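Local coordinates for protein geranyltranstransferase (IspA) (Helicobacter pylori, PDB 3Q1O) that probably joins isoprenoid diphosphates into longer prenyl chains as a magnesium-dependent prenyltransferase of the FPP/GGPP synthase family, at residues N108-R113 against G250-L255; F47-L52 against P116-K121. One frame throughout, in Å; residues are numbered along the deposited sequence.

Interaction 1. Residues N108-R113 against G250-L255; sequences NAALRR and GKTTHL. With DMA (dimethylallyl diphosphate), chain G; DMA (dimethylallyl diphosphate), chain F.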
# COMPACT_ATOMS: atom_id res chain seq x y z
N ASN A 108 1.17 16.77 -12.89
CA ASN A 108 2.42 17.16 -13.55
C ASN A 108 3.16 18.32 -12.87
O ASN A 108 3.26 19.41 -13.42
CB ASN A 108 2.17 17.46 -15.03
CG ASN A 108 3.44 17.50 -15.85
OD1 ASN A 108 4.47 16.92 -15.48
ND2 ASN A 108 3.38 18.18 -16.98
N ALA A 109 3.64 18.07 -11.66
CA ALA A 109 4.32 19.10 -10.89
C ALA A 109 5.83 18.85 -10.86
O ALA A 109 6.26 17.71 -10.70
CB ALA A 109 3.75 19.17 -9.47
N ALA A 110 6.61 19.91 -11.02
CA ALA A 110 8.06 19.79 -11.02
C ALA A 110 8.68 20.04 -9.64
O ALA A 110 9.81 19.63 -9.38
CB ALA A 110 8.67 20.71 -12.07
N LEU A 111 7.92 20.70 -8.76
CA LEU A 111 8.42 21.05 -7.43
C LEU A 111 7.45 20.61 -6.33
O LEU A 111 6.24 20.75 -6.48
CB LEU A 111 8.65 22.56 -7.35
CG LEU A 111 9.33 23.16 -6.11
CD1 LEU A 111 10.85 23.17 -6.27
CD2 LEU A 111 8.83 24.57 -5.85
N ARG A 112 8.00 20.06 -5.25
CA ARG A 112 7.27 19.88 -3.99
C ARG A 112 8.20 19.93 -2.78
O ARG A 112 9.31 19.39 -2.83
CB ARG A 112 6.45 18.59 -3.94
CG ARG A 112 5.41 18.67 -2.82
CD ARG A 112 4.55 17.47 -2.72
NE ARG A 112 3.46 17.43 -3.69
CZ ARG A 112 2.27 18.00 -3.54
NH1 ARG A 112 1.98 18.72 -2.46
NH2 ARG A 112 1.36 17.85 -4.49
N ARG A 113 7.73 20.58 -1.72
CA ARG A 113 8.45 20.74 -0.45
C ARG A 113 9.82 21.41 -0.67
O ARG A 113 10.83 21.00 -0.08
CB ARG A 113 8.56 19.39 0.30
CG ARG A 113 7.21 18.79 0.72
CD ARG A 113 7.32 17.33 1.15
NE ARG A 113 6.12 16.87 1.86
CZ ARG A 113 6.01 15.73 2.55
NH1 ARG A 113 7.03 14.88 2.64
NH2 ARG A 113 4.88 15.43 3.16
N GLY A 250 6.27 26.09 -1.55
CA GLY A 250 7.19 24.96 -1.69
C GLY A 250 6.87 24.03 -2.85
O GLY A 250 7.59 23.06 -3.08
N LYS A 251 5.82 24.35 -3.60
CA LYS A 251 5.28 23.45 -4.62
C LYS A 251 4.79 24.22 -5.83
O LYS A 251 4.51 25.42 -5.74
CB LYS A 251 4.14 22.60 -4.04
CG LYS A 251 2.99 23.39 -3.42
CD LYS A 251 1.88 22.49 -2.93
CE LYS A 251 0.69 23.30 -2.46
NZ LYS A 251 -0.28 22.47 -1.67
N THR A 252 4.68 23.52 -6.96
CA THR A 252 4.26 24.09 -8.24
C THR A 252 2.84 24.68 -8.20
O THR A 252 1.89 24.01 -7.78
CB THR A 252 4.37 23.04 -9.39
OG1 THR A 252 5.67 22.44 -9.38
CG2 THR A 252 4.12 23.67 -10.77
N THR A 253 2.73 25.95 -8.60
CA THR A 253 1.44 26.60 -8.84
C THR A 253 0.82 26.02 -10.12
O THR A 253 1.40 26.13 -11.21
CB THR A 253 1.61 28.13 -9.00
OG1 THR A 253 2.17 28.68 -7.80
CG2 THR A 253 0.26 28.81 -9.29
N HIS A 254 -0.34 25.38 -9.96
CA HIS A 254 -1.11 24.79 -11.06
C HIS A 254 -1.69 25.88 -11.96
O HIS A 254 -1.96 26.99 -11.48
CB HIS A 254 -2.25 23.95 -10.46
CG HIS A 254 -2.82 22.93 -11.39
ND1 HIS A 254 -2.39 21.62 -11.41
CD2 HIS A 254 -3.81 23.01 -12.31
CE1 HIS A 254 -3.07 20.94 -12.32
NE2 HIS A 254 -3.94 21.76 -12.88
N LEU A 255 -1.90 25.57 -13.24
CA LEU A 255 -2.58 26.51 -14.15
C LEU A 255 -4.08 26.47 -13.82
O LEU A 255 -4.78 25.51 -14.15
CB LEU A 255 -2.30 26.20 -15.63
CG LEU A 255 -2.61 27.33 -16.63
CD1 LEU A 255 -1.60 28.49 -16.53
CD2 LEU A 255 -2.70 26.80 -18.05
C1 DMA G . -3.77 16.42 -3.66
O1 DMA G . -4.70 17.48 -3.89
C2 DMA G . -4.38 15.29 -2.88
C3 DMA G . -3.60 14.33 -2.36
C4 DMA G . -2.11 14.35 -2.53
C5 DMA G . -4.24 13.21 -1.58
PA DMA G . -4.08 18.77 -4.64
O1A DMA G . -3.52 18.27 -5.95
O2A DMA G . -5.08 19.89 -4.63
O3A DMA G . -2.87 19.11 -3.61
PB DMA G . -1.60 20.03 -3.96
O1B DMA G . -0.80 19.96 -2.68
O2B DMA G . -0.95 19.36 -5.16
O3B DMA G . -2.17 21.39 -4.25
C1 DMA F . -0.72 18.68 0.60
O1 DMA F . -0.60 18.52 2.01
C2 DMA F . -1.86 17.71 0.35
C3 DMA F . -3.14 18.09 0.38
C4 DMA F . -3.55 19.52 0.60
C5 DMA F . -4.20 17.04 0.17
PA DMA F . 0.17 19.51 3.00
O1A DMA F . 0.11 18.90 4.38
O2A DMA F . -0.34 20.92 2.77
O3A DMA F . 1.68 19.41 2.44
PB DMA F . 2.94 18.94 3.33
O1B DMA F . 4.08 19.12 2.36
O2B DMA F . 2.96 19.84 4.54
O3B DMA F . 2.64 17.50 3.67

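Interaction 2. Residues F47-L52 against P116-K121; sequences FFEMVL and PTLHAK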
# COMPACT_ATOMS: atom_id res chain seq x y z
N PHE A 47 14.09 6.73 -1.99
CA PHE A 47 12.95 6.16 -1.29
C PHE A 47 12.41 7.10 -0.21
O PHE A 47 11.21 7.34 -0.14
CB PHE A 47 13.33 4.80 -0.69
CG PHE A 47 12.35 4.28 0.31
CD1 PHE A 47 11.09 3.83 -0.09
CD2 PHE A 47 12.68 4.22 1.67
CE1 PHE A 47 10.17 3.34 0.84
CE2 PHE A 47 11.77 3.73 2.60
CZ PHE A 47 10.52 3.28 2.19
N PHE A 48 13.30 7.61 0.63
CA PHE A 48 12.89 8.45 1.75
C PHE A 48 13.09 9.94 1.49
O PHE A 48 12.77 10.77 2.34
CB PHE A 48 13.64 8.03 3.02
CG PHE A 48 12.82 8.14 4.27
CD1 PHE A 48 11.63 7.42 4.40
CD2 PHE A 48 13.23 8.95 5.32
CE1 PHE A 48 10.87 7.50 5.55
CE2 PHE A 48 12.48 9.04 6.48
CZ PHE A 48 11.30 8.31 6.60
N GLU A 49 13.61 10.26 0.31
CA GLU A 49 13.94 11.63 -0.08
C GLU A 49 12.77 12.60 0.11
O GLU A 49 12.93 13.63 0.77
CB GLU A 49 14.44 11.67 -1.52
CG GLU A 49 15.11 12.97 -1.93
CD GLU A 49 15.71 12.92 -3.32
OE1 GLU A 49 16.30 11.88 -3.68
OE2 GLU A 49 15.60 13.92 -4.06
N MET A 50 11.59 12.25 -0.44
CA MET A 50 10.41 13.14 -0.37
C MET A 50 9.87 13.37 1.04
O MET A 50 9.34 14.44 1.33
CB MET A 50 9.29 12.70 -1.31
CG MET A 50 9.18 13.55 -2.58
SD MET A 50 8.78 15.29 -2.27
CE MET A 50 9.71 16.04 -3.59
N VAL A 51 10.04 12.38 1.91
CA VAL A 51 9.68 12.51 3.32
C VAL A 51 10.60 13.53 3.98
O VAL A 51 10.14 14.44 4.67
CB VAL A 51 9.79 11.17 4.07
CG1 VAL A 51 9.34 11.31 5.50
CG2 VAL A 51 8.97 10.09 3.36
N LEU A 52 11.90 13.39 3.72
CA LEU A 52 12.91 14.24 4.32
C LEU A 52 12.89 15.67 3.78
O LEU A 52 13.31 16.59 4.48
CB LEU A 52 14.31 13.65 4.10
CG LEU A 52 14.73 12.39 4.87
CD1 LEU A 52 16.15 12.02 4.48
CD2 LEU A 52 14.62 12.58 6.37
N PRO A 116 12.94 19.33 -6.15
CA PRO A 116 12.41 18.67 -7.35
C PRO A 116 11.64 17.40 -7.03
O PRO A 116 11.95 16.71 -6.05
CB PRO A 116 13.67 18.33 -8.15
CG PRO A 116 14.64 19.37 -7.74
CD PRO A 116 14.39 19.57 -6.27
N THR A 117 10.62 17.10 -7.84
CA THR A 117 9.83 15.90 -7.68
C THR A 117 10.59 14.69 -8.22
O THR A 117 11.47 14.84 -9.08
CB THR A 117 8.48 16.01 -8.41
OG1 THR A 117 8.70 16.47 -9.75
CG2 THR A 117 7.55 16.98 -7.68
N LEU A 118 10.24 13.51 -7.74
CA LEU A 118 10.99 12.29 -8.04
C LEU A 118 11.07 11.98 -9.53
O LEU A 118 12.09 11.50 -10.00
CB LEU A 118 10.44 11.08 -7.27
CG LEU A 118 10.57 11.16 -5.75
CD1 LEU A 118 10.00 9.91 -5.14
CD2 LEU A 118 12.02 11.38 -5.29
N HIS A 119 10.00 12.28 -10.26
CA HIS A 119 9.98 12.07 -11.71
C HIS A 119 10.80 13.12 -12.49
O HIS A 119 11.22 12.86 -13.62
CB HIS A 119 8.55 11.98 -12.23
CG HIS A 119 7.77 13.24 -12.06
ND1 HIS A 119 7.54 14.12 -13.09
CD2 HIS A 119 7.16 13.77 -10.97
CE1 HIS A 119 6.82 15.14 -12.65
NE2 HIS A 119 6.59 14.95 -11.37
N ALA A 120 11.02 14.29 -11.89
CA ALA A 120 11.82 15.34 -12.52
C ALA A 120 13.31 15.12 -12.28
O ALA A 120 14.12 15.25 -13.20
CB ALA A 120 11.38 16.72 -12.05
N LYS A 121 13.66 14.77 -11.04
CA LYS A 121 15.03 14.46 -10.66
C LYS A 121 15.52 13.13 -11.22
O LYS A 121 16.65 13.03 -11.69
CB LYS A 121 15.19 14.49 -9.14
CG LYS A 121 16.63 14.40 -8.66
CD LYS A 121 16.74 14.68 -7.18
CE LYS A 121 18.08 14.24 -6.63
NZ LYS A 121 18.16 14.43 -5.15

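Interaction 1. Residues N108-R113 against G250-L255
Thr252 turns its hydroxyl to the backbone of Leu111: OG1 takes the Leu111 N-H at 2.9 Å and, weakly, that of Ala110. Holding OG1 beside Thr252's own backbone N (chi1 -51°) lets one residue work in both directions, for its N-H also binds Leu111 O at 3.2 Å, from 44° above the carbonyl plane. Threonine suits the place, with an acceptor for two neighbouring amides and a carbon, CB, that packs on Ala109 CB. Gly250, just after helix 246-249, has a positive phi that favours glycine, and a side chain there would crowd Arg113 CA; its O lies 3.4 Å from Leu111 CD2. In this mainly helical isoprenoid synthase fold, the two antiparallel segments lie at the rim of the active-site cavity and feed basic side chains into it. Arg112 and Lys251 run side by side toward the diphosphate of one dimethylallyl diphosphate (chain G). Arg112 meets it edge-on, NH1 giving a nearly straight bond to O1B (3.1 Å, 166°) and NH2 one to O2B, while Lys251 NZ reaches the same O1B at 2.8 Å. Asp102 pairs with Arg112 NE and Asp237 with Lys251 NZ, carboxylates that probably help to position both cations. Arg113 serves the second dimethylallyl diphosphate (chain F) instead, its NE bound to O1B and its NH2 to O3B at 3.1 Å; Glu91 also pairs with NH2.

Interaction 2. Residues F47-L52 against P116-K121
A salt bridge and a small apolar contact join the C-terminal end of helix 43-52 to the short helix 118-121, which follows the two-stranded hairpin of 111-112 and 115-116 in this helical isoprenoid synthase fold. The helix contributes Glu49 and Met50, neighbours that both point across the gap. Met50 is the apolar half. Its CG lies 4.2 Å from Leu118 CG, and bends at chi2 (-63°) and chi3 carry CE on to Pro116 O, 3.4 Å away, and over Thr117 CA; a flexible thioether chain can follow such an uneven backbone surface. Leu118 lies between the two segments and also touches Ile99 of helix 80-101 and Ile130 of helix 124-143, so a branched apolar side chain fits there. Thr117 stands at the N-cap position of 118-121, and its carbonyl accepts from both Ala120 N and Lys121 N. Glu49 is the polar half, buried, with OE1 taken by Tyr122 OH. Lys121, on the exposed side, has the length to reach it: both chains are extended and cross at an angle, and NZ meets Glu49 OE2 at 2.8 Å, from 45° above the carboxylate plane.

In the fold
Interactions 1 and 2 have centres 13 Å apart and touch directly at several points. Arg113 NH1 of interaction 1 lies 2.7 Å from Met50 O of interaction 2, a probable hydrogen bond tying the end of helix 43-52 to a diphosphate-binding arginine. Ala109 O lies 2.9 Å from Thr117 OG1, again a probable hydrogen bond, and Met50 CE packs 3.5 Å from Arg112 O. Of the two contacts, 108-113 with 250-255 bears on the ligands themselves, and the Arg112 side chain is about 4 Å from a bound magnesium ion. The contact of 47-52 with 116-121 stands one layer behind: the Met50 side chain is about 8 Å from a dimethylallyl diphosphate, and that of Thr117 about 9 Å from the magnesium.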